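Local structure of putative serine phosphatase (Pseudomonas aeruginosa, 6K4E) at residues 63-68 against 123-128; 93-98 against 290-295; 108-113 against 235-240; 191-196 against 204-209. The protein is probably a PP2C-type, magnesium-dependent phosphatase that acts in the SiaABC threonine phosphorylation pathway controlling biofilm formation in response to carbon availability. One frame throughout, in Å; residues are numbered along the deposited sequence.

Interaction 1. Residues 63-68 against 123-128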
# COMPACT_ATOMS: atom_id res chain seq x y z
N LEU B 63 -12.28 1.18 -5.00
CA LEU B 63 -12.55 2.57 -4.60
C LEU B 63 -11.28 3.12 -3.95
O LEU B 63 -10.91 4.28 -4.19
CB LEU B 63 -13.74 2.63 -3.63
CG LEU B 63 -15.17 2.78 -4.21
CD1 LEU B 63 -16.16 2.31 -3.21
CD2 LEU B 63 -15.55 4.25 -4.52
N ILE B 64 -10.59 2.27 -3.13
CA ILE B 64 -9.34 2.66 -2.49
C ILE B 64 -8.28 2.89 -3.58
O ILE B 64 -7.64 3.94 -3.59
CB ILE B 64 -8.87 1.64 -1.39
CG1 ILE B 64 -9.87 1.62 -0.19
CG2 ILE B 64 -7.45 1.97 -0.89
CD1 ILE B 64 -9.80 0.42 0.72
N GLN B 65 -8.13 1.94 -4.52
CA GLN B 65 -7.14 2.07 -5.60
C GLN B 65 -7.44 3.28 -6.53
O GLN B 65 -6.52 3.95 -6.94
CB GLN B 65 -6.98 0.76 -6.38
CG GLN B 65 -5.89 0.83 -7.46
CD GLN B 65 -5.46 -0.53 -7.92
OE1 GLN B 65 -6.25 -1.31 -8.43
NE2 GLN B 65 -4.18 -0.83 -7.76
N ARG B 66 -8.71 3.58 -6.82
CA ARG B 66 -9.07 4.74 -7.65
C ARG B 66 -8.73 6.07 -6.97
O ARG B 66 -8.31 7.02 -7.62
CB ARG B 66 -10.56 4.70 -8.01
CG ARG B 66 -10.82 3.77 -9.19
CD ARG B 66 -12.27 3.82 -9.67
NE ARG B 66 -12.43 3.04 -10.89
CZ ARG B 66 -12.26 3.51 -12.12
NH1 ARG B 66 -11.93 4.78 -12.32
NH2 ARG B 66 -12.41 2.71 -13.17
N ALA B 67 -8.85 6.11 -5.63
CA ALA B 67 -8.53 7.27 -4.81
C ALA B 67 -7.04 7.68 -4.84
O ALA B 67 -6.71 8.84 -4.57
CB ALA B 67 -8.99 7.05 -3.38
N ILE B 68 -6.17 6.75 -5.21
CA ILE B 68 -4.74 7.06 -5.28
C ILE B 68 -4.33 7.50 -6.74
O ILE B 68 -3.17 7.84 -6.96
CB ILE B 68 -3.84 5.92 -4.69
CG1 ILE B 68 -3.84 4.64 -5.57
CG2 ILE B 68 -4.21 5.61 -3.25
CD1 ILE B 68 -2.51 4.23 -6.07
N MET B 123 1.07 -3.74 -3.97
CA MET B 123 2.32 -3.17 -4.47
C MET B 123 2.11 -1.72 -4.92
O MET B 123 2.96 -0.88 -4.67
CB MET B 123 2.84 -4.03 -5.64
CG MET B 123 3.44 -5.38 -5.21
SD MET B 123 4.84 -5.25 -4.05
CE MET B 123 6.03 -4.58 -5.10
N THR B 124 0.98 -1.44 -5.56
CA THR B 124 0.51 -0.18 -6.10
C THR B 124 0.39 0.88 -4.96
O THR B 124 0.74 2.04 -5.17
CB THR B 124 -0.77 -0.53 -6.90
OG1 THR B 124 -0.66 -0.17 -8.26
CG2 THR B 124 -2.00 -0.01 -6.33
N MET B 125 -0.05 0.47 -3.76
CA MET B 125 -0.19 1.36 -2.59
C MET B 125 1.21 1.75 -2.10
O MET B 125 1.50 2.93 -1.93
CB MET B 125 -1.01 0.72 -1.44
CG MET B 125 -2.39 0.24 -1.81
SD MET B 125 -3.50 1.62 -2.21
CE MET B 125 -3.96 1.17 -3.82
N LEU B 126 2.08 0.76 -1.94
CA LEU B 126 3.46 0.96 -1.51
C LEU B 126 4.21 1.84 -2.50
O LEU B 126 4.83 2.82 -2.07
CB LEU B 126 4.17 -0.39 -1.33
CG LEU B 126 3.68 -1.26 -0.18
CD1 LEU B 126 4.32 -2.65 -0.25
CD2 LEU B 126 4.00 -0.61 1.17
N ALA B 127 4.10 1.54 -3.82
CA ALA B 127 4.77 2.30 -4.87
C ALA B 127 4.26 3.74 -4.98
O ALA B 127 5.06 4.64 -5.22
CB ALA B 127 4.64 1.59 -6.20
N ARG B 128 2.95 3.97 -4.78
CA ARG B 128 2.38 5.32 -4.82
C ARG B 128 3.02 6.19 -3.72
O ARG B 128 3.45 7.30 -4.00
CB ARG B 128 0.84 5.30 -4.72
CG ARG B 128 0.19 6.61 -4.23
CD ARG B 128 0.22 7.75 -5.24
NE ARG B 128 0.13 9.05 -4.58
CZ ARG B 128 -0.99 9.74 -4.39
NH1 ARG B 128 -2.15 9.28 -4.85
NH2 ARG B 128 -0.97 10.90 -3.76
O HOH W 1 -4.45 10.91 -4.68
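Thr124 points toward the end of helix 49-67, and its carbonyl O lies 4.0 Å from CD1 of Ile68; Gln65 NE2 donates to the carbonyl of Gly93. One residue on, Met125 bends at chi2 and chi3, which swings its thioether across to the other helix: the methyl CE comes within 3.8 Å of Gln65 CA and 3.9 Å of Ile68 CG1, while SD rests 4.2 Å from Ile64 CG2. Met125 also packs on Met125 of the second subunit, and Ile64 on Leu167 of that subunit, so the seam continues into the dimer interface. A helical turn after Thr124, the Arg128 and Ile68 side chains pass alongside one another, pointing opposite ways, with Ile68 CD1 3.8 Å from Arg128 CB. The guanidinium then reaches the backbone that leaves the helix: NH1 donates to Ile68 O at 2.8 Å, bent to 131° and from above the carbonyl plane. Water 1 accepts from the same NH1 and donates to Ala67 O, and NE forms a salt bridge with Asp132. The helical segments 63-67 and 123-128, whose axes run 24° apart, are thus joined by a buried apolar seam and closed by one arginine that serves the carbonyls of Ile68, directly, and Ala67, through water.

Interaction 2. Residues 93-98 against 290-295. With MG (magnesium ion), chain F.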
# COMPACT_ATOMS: atom_id res chain seq x y z
N GLY B 93 -5.73 -4.00 -9.85
CA GLY B 93 -4.57 -4.48 -10.58
C GLY B 93 -3.25 -3.99 -10.03
O GLY B 93 -3.24 -3.34 -9.00
N GLY B 94 -2.16 -4.28 -10.75
CA GLY B 94 -0.81 -3.90 -10.36
C GLY B 94 -0.30 -2.68 -11.10
O GLY B 94 0.84 -2.26 -10.93
N ASP B 95 -1.18 -2.09 -11.90
CA ASP B 95 -0.82 -0.93 -12.71
C ASP B 95 -1.41 0.31 -12.12
O ASP B 95 -2.59 0.31 -11.72
CB ASP B 95 -1.44 -1.08 -14.11
CG ASP B 95 -0.67 -1.80 -15.21
OD1 ASP B 95 0.20 -2.64 -14.88
OD2 ASP B 95 -1.04 -1.63 -16.39
N PHE B 96 -0.65 1.40 -12.20
CA PHE B 96 -1.16 2.72 -11.81
C PHE B 96 -0.39 3.80 -12.55
O PHE B 96 0.42 3.50 -13.42
CB PHE B 96 -1.24 2.93 -10.26
CG PHE B 96 0.06 3.21 -9.55
CD1 PHE B 96 0.99 2.20 -9.35
CD2 PHE B 96 0.36 4.49 -9.07
CE1 PHE B 96 2.19 2.46 -8.66
CE2 PHE B 96 1.58 4.76 -8.44
CZ PHE B 96 2.47 3.74 -8.22
N TYR B 97 -0.71 5.04 -12.28
CA TYR B 97 -0.09 6.16 -12.96
C TYR B 97 0.00 7.33 -12.01
O TYR B 97 -0.73 7.40 -11.01
CB TYR B 97 -0.86 6.55 -14.23
CG TYR B 97 -2.36 6.65 -14.07
CD1 TYR B 97 -3.16 5.51 -14.10
CD2 TYR B 97 -2.99 7.89 -13.99
CE1 TYR B 97 -4.55 5.60 -14.00
CE2 TYR B 97 -4.38 7.99 -13.89
CZ TYR B 97 -5.15 6.84 -13.88
OH TYR B 97 -6.51 6.88 -13.83
N VAL B 98 0.96 8.20 -12.29
CA VAL B 98 1.24 9.35 -11.44
C VAL B 98 1.17 10.61 -12.29
O VAL B 98 1.26 10.55 -13.51
CB VAL B 98 2.62 9.19 -10.72
CG1 VAL B 98 2.58 8.06 -9.69
CG2 VAL B 98 3.78 8.97 -11.70
N ARG B 290 -5.54 -10.50 -20.76
CA ARG B 290 -4.32 -11.20 -20.35
C ARG B 290 -3.61 -10.54 -19.16
O ARG B 290 -3.04 -11.23 -18.33
CB ARG B 290 -3.39 -11.30 -21.59
CG ARG B 290 -2.30 -12.31 -21.46
CD ARG B 290 -1.92 -12.90 -22.79
NE ARG B 290 -1.36 -14.21 -22.54
CZ ARG B 290 -1.06 -15.11 -23.47
NH1 ARG B 290 -1.26 -14.83 -24.75
NH2 ARG B 290 -0.56 -16.28 -23.12
N ASP B 291 -3.64 -9.18 -19.08
CA ASP B 291 -2.95 -8.41 -18.06
C ASP B 291 -3.64 -7.05 -17.85
O ASP B 291 -4.57 -6.70 -18.58
CB ASP B 291 -1.47 -8.20 -18.50
CG ASP B 291 -0.53 -7.66 -17.43
OD1 ASP B 291 -0.91 -7.69 -16.24
OD2 ASP B 291 0.58 -7.23 -17.78
N ASP B 292 -3.23 -6.33 -16.80
CA ASP B 292 -3.72 -5.00 -16.51
C ASP B 292 -3.28 -4.10 -17.67
O ASP B 292 -2.15 -4.21 -18.15
CB ASP B 292 -3.09 -4.49 -15.20
CG ASP B 292 -3.45 -5.31 -14.01
OD1 ASP B 292 -4.62 -5.64 -13.86
OD2 ASP B 292 -2.55 -5.61 -13.20
N ILE B 293 -4.19 -3.25 -18.13
CA ILE B 293 -3.92 -2.32 -19.22
C ILE B 293 -3.87 -0.87 -18.69
O ILE B 293 -4.68 -0.49 -17.85
CB ILE B 293 -4.95 -2.53 -20.39
CG1 ILE B 293 -4.77 -3.92 -21.03
CG2 ILE B 293 -4.86 -1.41 -21.45
CD1 ILE B 293 -5.94 -4.47 -21.81
N THR B 294 -2.88 -0.09 -19.15
CA THR B 294 -2.71 1.33 -18.85
C THR B 294 -2.04 1.99 -20.01
O THR B 294 -1.02 1.51 -20.49
CB THR B 294 -1.89 1.64 -17.58
OG1 THR B 294 -2.31 0.76 -16.55
CG2 THR B 294 -2.09 3.12 -17.10
N ILE B 295 -2.64 3.09 -20.48
CA ILE B 295 -2.07 3.97 -21.47
C ILE B 295 -2.33 5.39 -20.97
O ILE B 295 -3.47 5.80 -20.85
CB ILE B 295 -2.55 3.78 -22.94
CG1 ILE B 295 -2.31 2.36 -23.44
CG2 ILE B 295 -1.89 4.84 -23.87
CD1 ILE B 295 -2.63 2.21 -24.97
MG MG F . 1.82 -6.02 -16.90
O HOH W 2 0.36 -4.28 -17.12
O HOH W 3 0.04 -5.13 -13.37
O HOH W 4 1.17 -6.87 -15.08
O HOH W 5 3.35 -7.37 -16.59
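Gly94 N and Thr294 OG1 each donate to a carboxylate across the contact. Gly94 N points almost straight at Asp292 OD2 (2.8 Å, 176°), meeting it from above the carboxylate plane, while OD1 of Asp292 accepts from the backbone of Arg89. Thr294 OG1 donates to Asp95 OD2 at 2.7 Å on the anti side; the Thr294 hydroxyl lies beside its own backbone N (chi1 -44°), facing the aspartate, and Thr237 OG1 is hydrogen-bonded to the same oxygen. Strands 95-101 and 293-300 belong to the two different antiparallel sheets of the PP2C-like beta sandwich, and their segments 95-98 and 293-295 run 20° apart across its interior at the metal-bearing end.

Waters supply the second kind of link. Water 3 donates to both Asp95 OD1 and Asp292 OD2, whose oxygens stand 4.4 Å apart, and probably eases the repulsion between these like charges. Water 2 donates to Asp95 OD1 and Asp292 O and is also a ligand of the magnesium ion, making Asp95 a second-shell residue. Asp291 OD2 binds that ion directly at 1.9 Å, and its OD1 accepts from water 4, another ligand. Apolar contact is slight: Thr294 CG2 approaches Tyr97 CD1 at 4.0 Å, while the Tyr97 hydroxyl is hydrogen-bonded to Asp71.

Interaction 3. Residues 108-113 against 235-240. With MG (magnesium ion), chain F; MG (magnesium ion), chain G; MG (magnesium ion), chain H.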
# COMPACT_ATOMS: atom_id res chain seq x y z
N ILE B 108 4.75 13.17 -15.21
CA ILE B 108 3.72 12.21 -15.60
C ILE B 108 4.36 10.82 -15.77
O ILE B 108 5.47 10.71 -16.29
CB ILE B 108 2.98 12.75 -16.83
CG1 ILE B 108 1.68 11.98 -17.10
CG2 ILE B 108 3.89 12.83 -18.07
CD1 ILE B 108 0.62 12.73 -18.14
N GLY B 109 3.69 9.78 -15.32
CA GLY B 109 4.25 8.44 -15.43
C GLY B 109 3.29 7.29 -15.26
O GLY B 109 2.13 7.49 -14.89
N VAL B 110 3.74 6.08 -15.57
CA VAL B 110 2.98 4.82 -15.45
C VAL B 110 3.85 3.84 -14.72
O VAL B 110 5.08 3.91 -14.81
CB VAL B 110 2.49 4.22 -16.80
CG1 VAL B 110 1.44 5.10 -17.48
CG2 VAL B 110 3.66 3.87 -17.74
N VAL B 111 3.23 2.92 -13.98
CA VAL B 111 3.97 1.93 -13.18
C VAL B 111 3.25 0.60 -13.32
O VAL B 111 2.03 0.58 -13.27
CB VAL B 111 4.10 2.33 -11.66
CG1 VAL B 111 4.92 1.31 -10.90
CG2 VAL B 111 4.71 3.72 -11.47
N ASP B 112 4.00 -0.49 -13.48
CA ASP B 112 3.44 -1.84 -13.53
C ASP B 112 4.19 -2.58 -12.45
O ASP B 112 5.38 -2.84 -12.61
CB ASP B 112 3.67 -2.50 -14.92
CG ASP B 112 3.13 -3.92 -15.08
OD1 ASP B 112 2.66 -4.50 -14.07
OD2 ASP B 112 3.10 -4.44 -16.24
N CYS B 113 3.51 -2.81 -11.29
CA CYS B 113 4.06 -3.53 -10.13
C CYS B 113 3.97 -5.02 -10.38
O CYS B 113 3.05 -5.45 -11.06
CB CYS B 113 3.30 -3.16 -8.86
SG CYS B 113 3.38 -1.41 -8.42
N LEU B 235 2.63 6.69 -22.83
CA LEU B 235 3.25 5.89 -21.80
C LEU B 235 2.32 4.73 -21.58
O LEU B 235 1.25 4.92 -21.03
CB LEU B 235 3.41 6.71 -20.50
CG LEU B 235 4.62 7.65 -20.46
CD1 LEU B 235 4.55 8.58 -19.25
CD2 LEU B 235 5.95 6.87 -20.44
N SER B 236 2.72 3.53 -22.00
CA SER B 236 1.89 2.36 -21.82
C SER B 236 2.64 1.27 -21.09
O SER B 236 3.82 1.08 -21.33
CB SER B 236 1.43 1.83 -23.18
OG SER B 236 0.83 0.55 -23.07
N THR B 237 1.94 0.49 -20.25
CA THR B 237 2.53 -0.70 -19.62
C THR B 237 2.48 -1.81 -20.67
O THR B 237 1.91 -1.61 -21.74
CB THR B 237 1.77 -1.09 -18.34
OG1 THR B 237 0.39 -1.30 -18.65
CG2 THR B 237 1.89 -0.00 -17.23
N ASP B 238 3.08 -3.00 -20.38
CA ASP B 238 3.07 -4.07 -21.36
C ASP B 238 1.67 -4.68 -21.67
O ASP B 238 1.54 -5.37 -22.66
CB ASP B 238 4.06 -5.19 -20.92
CG ASP B 238 3.74 -5.83 -19.59
OD1 ASP B 238 2.65 -5.55 -19.04
OD2 ASP B 238 4.59 -6.62 -19.11
N GLY B 239 0.70 -4.51 -20.78
CA GLY B 239 -0.61 -5.13 -20.90
C GLY B 239 -1.34 -5.02 -22.23
O GLY B 239 -1.85 -6.01 -22.74
N PHE B 240 -1.42 -3.81 -22.79
CA PHE B 240 -2.07 -3.53 -24.07
C PHE B 240 -1.29 -4.24 -25.21
O PHE B 240 -1.90 -4.82 -26.11
CB PHE B 240 -2.12 -1.99 -24.33
CG PHE B 240 -3.03 -1.56 -25.47
CD1 PHE B 240 -2.63 -1.68 -26.80
CD2 PHE B 240 -4.29 -1.00 -25.21
CE1 PHE B 240 -3.47 -1.28 -27.84
CE2 PHE B 240 -5.12 -0.60 -26.26
CZ PHE B 240 -4.71 -0.73 -27.56
MG MG F . 1.82 -6.02 -16.90
MG MG G . 1.85 -6.28 -12.98
MG MG H . 6.80 -6.90 -19.38
O HOH W 6 4.66 -2.86 -18.04
O HOH W 5 3.35 -7.37 -16.59
O HOH W 2 0.36 -4.28 -17.12
O HOH W 4 1.17 -6.87 -15.08
O HOH W 3 0.04 -5.13 -13.37
O HOH W 7 3.67 -6.93 -13.65
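The touching parts of 108-113 and 235-240 run almost parallel, 6° apart end to end, with CA atoms 6.4 Å apart at Val110 and Leu235 and 6.3 Å at Asp112 and Thr237. No hydrogen bond passes directly between them, because they lie in the two facing sheets of the beta sandwich and meet through side chains. Val110 and Leu235 pack at the end away from the metals: Val110 CG1 lies 3.9 Å from Leu235 CB, and Leu235 CD1 settles against Ile108 O and Gly109 CA. Nearer the metals, Thr237 CG2 packs on Asp112 CB at 3.8 Å, while OG1 of Thr237 is hydrogen-bonded to Asp95.

Asp112 holds its carboxylate anti to the backbone N (chi1 180°), which directs both oxygens to the metal ions. OD2 binds one magnesium ion at 2.1 Å and OD1 a second at 2.2 Å; Cys113 O joins the latter site, which Gly115 completes. Asp238 OD1 is bound to the first ion, and Asp291 is its third protein ligand. The Asp112 and Asp238 carboxylates, with planes 79° apart, bring Asp112 OD2 and Asp238 OD1 to 3.0 Å, both bound to the same magnesium ion, while OD2 of Asp238 holds a third. Water 4 bridges the first two ions. Water 6 accepts from Asp238 N and donates to Asp112 OD2, spanning the two segments. Such an aspartate-bridged metal pair is characteristic of PP2C phosphatases; here the cations probably offset the repulsion between carboxylates that would otherwise sit too close together, and so bind the sheets at this end.

Interaction 4. Residues 191-196 against 204-209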
# COMPACT_ATOMS: atom_id res chain seq x y z
N LYS B 191 11.96 -0.86 -17.98
CA LYS B 191 11.15 -1.80 -18.76
C LYS B 191 9.87 -1.16 -19.31
O LYS B 191 8.92 -1.88 -19.63
CB LYS B 191 10.87 -3.10 -17.98
CG LYS B 191 12.11 -4.00 -17.82
CD LYS B 191 11.86 -5.26 -17.01
CE LYS B 191 10.96 -6.28 -17.66
NZ LYS B 191 10.54 -7.33 -16.69
N ILE B 192 9.87 0.18 -19.43
CA ILE B 192 8.76 0.97 -20.00
C ILE B 192 9.34 2.01 -20.93
O ILE B 192 10.36 2.63 -20.61
CB ILE B 192 7.72 1.53 -18.96
CG1 ILE B 192 6.80 0.35 -18.49
CG2 ILE B 192 6.84 2.69 -19.59
CD1 ILE B 192 5.77 0.64 -17.57
N SER B 193 8.73 2.14 -22.11
CA SER B 193 9.17 3.06 -23.16
C SER B 193 8.28 4.27 -23.24
O SER B 193 7.10 4.20 -22.89
CB SER B 193 9.13 2.36 -24.52
OG SER B 193 9.87 1.15 -24.54
N LEU B 194 8.84 5.35 -23.76
CA LEU B 194 8.07 6.53 -24.09
C LEU B 194 7.95 6.54 -25.63
O LEU B 194 8.95 6.52 -26.32
CB LEU B 194 8.70 7.83 -23.58
CG LEU B 194 8.00 9.14 -24.01
CD1 LEU B 194 6.70 9.34 -23.29
CD2 LEU B 194 8.87 10.29 -23.77
N TYR B 195 6.72 6.51 -26.14
CA TYR B 195 6.45 6.57 -27.55
C TYR B 195 6.05 8.03 -27.84
O TYR B 195 5.42 8.66 -27.00
CB TYR B 195 5.29 5.63 -27.87
CG TYR B 195 5.70 4.19 -28.09
CD1 TYR B 195 6.12 3.75 -29.35
CD2 TYR B 195 5.60 3.25 -27.07
CE1 TYR B 195 6.48 2.43 -29.56
CE2 TYR B 195 5.96 1.92 -27.27
CZ TYR B 195 6.40 1.51 -28.53
OH TYR B 195 6.71 0.20 -28.78
N ALA B 196 6.48 8.57 -28.98
CA ALA B 196 6.16 9.95 -29.41
C ALA B 196 5.84 9.89 -30.87
O ALA B 196 6.52 9.19 -31.61
CB ALA B 196 7.35 10.87 -29.20
N GLU B 204 10.53 5.90 -30.30
CA GLU B 204 10.41 5.13 -29.08
C GLU B 204 11.68 5.39 -28.27
O GLU B 204 12.78 5.08 -28.73
CB GLU B 204 10.24 3.62 -29.39
CG GLU B 204 9.96 2.77 -28.16
CD GLU B 204 10.03 1.26 -28.30
OE1 GLU B 204 10.18 0.76 -29.44
OE2 GLU B 204 9.91 0.58 -27.27
N LEU B 205 11.53 6.05 -27.10
CA LEU B 205 12.62 6.31 -26.17
C LEU B 205 12.59 5.08 -25.26
O LEU B 205 11.73 4.99 -24.39
CB LEU B 205 12.39 7.61 -25.37
CG LEU B 205 12.44 8.99 -26.10
CD1 LEU B 205 12.54 10.13 -25.10
CD2 LEU B 205 13.47 9.07 -27.23
N LYS B 206 13.44 4.07 -25.53
CA LYS B 206 13.45 2.82 -24.76
C LYS B 206 13.93 3.00 -23.34
O LYS B 206 14.85 3.77 -23.09
CB LYS B 206 14.27 1.73 -25.47
CG LYS B 206 13.69 1.28 -26.80
CD LYS B 206 14.75 0.65 -27.70
CE LYS B 206 14.32 0.53 -29.15
NZ LYS B 206 14.42 1.83 -29.87
N GLY B 207 13.27 2.30 -22.43
CA GLY B 207 13.64 2.28 -21.02
C GLY B 207 14.68 1.20 -20.79
O GLY B 207 14.93 0.38 -21.69
N ALA B 208 15.30 1.18 -19.60
CA ALA B 208 16.31 0.20 -19.21
C ALA B 208 15.71 -1.20 -19.23
O ALA B 208 14.50 -1.35 -19.03
CB ALA B 208 16.84 0.52 -17.82
N ARG B 209 16.56 -2.22 -19.48
CA ARG B 209 16.11 -3.61 -19.52
C ARG B 209 15.96 -4.21 -18.10
O ARG B 209 15.56 -5.37 -17.96
CB ARG B 209 16.99 -4.48 -20.45
CG ARG B 209 16.75 -4.18 -21.92
CD ARG B 209 17.11 -5.32 -22.87
NE ARG B 209 15.95 -5.73 -23.66
CZ ARG B 209 15.67 -5.29 -24.88
NH1 ARG B 209 16.47 -4.42 -25.47
NH2 ARG B 209 14.58 -5.71 -25.51
O HOH W 8 7.18 -1.38 -26.73
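The beta hairpin formed by strands 194-197 and 202-205 supplies this contact, which continues beyond the paired strands into the loop residues next to them. Leu194 and Leu205 form an antiparallel hydrogen-bonded pair: Leu205 N donates to Leu194 O at 2.7 Å, and Leu194 N returns a bond to Leu205 O at 3.0 Å. Their side chains lie side by side on one face, CD2 of Leu194 being 3.9 Å from CD1 of Leu205, and both also touch Phe187 of the opposing sheet. The hairpin forms one margin of a five-stranded antiparallel sheet, with 202-205 outermost within the chain and 194-197 next to strand 231-236.

On the other face, Tyr195 and Glu204 make the non-hydrogen-bonded pair. Extended and with CG anti to the backbone N (chi1 -173°), Glu204 runs along the tyrosine ring; its CG sits over the face, 3.9 Å from the centroid, in a CH-pi contact, and the carboxylate stacks only 13° from the ring plane. OE2 of Glu204 accepts from Ser193 OG at 2.8 Å through its anti lone pair. Farther along, Gly207 CA approaches Ile192 O in a CA-H...O contact of 3.3 Å, and Lys191 N donates to Ala208 O at 2.8 Å.

How the interactions relate
From the N terminus, interaction 1 opens first, at the end of helix 49-67, and closes on helix 117-138. Interactions 2 and 3 both start before that closure, on successive strands of one sheet, and end much later in the other, so each crosses interaction 1. Interaction 3 lies wholly within the span of interaction 2, and interaction 4, a short local hairpin, within that of interaction 3. Interactions 2 and 3 share a magnesium ion and four waters, tying the two sheets together at the metal centre. Phe96 and Cys113 pack against helix 117-138, connecting this centre to interaction 1; Ile192 and Leu194 join interaction 4 to Val110 and Leu235.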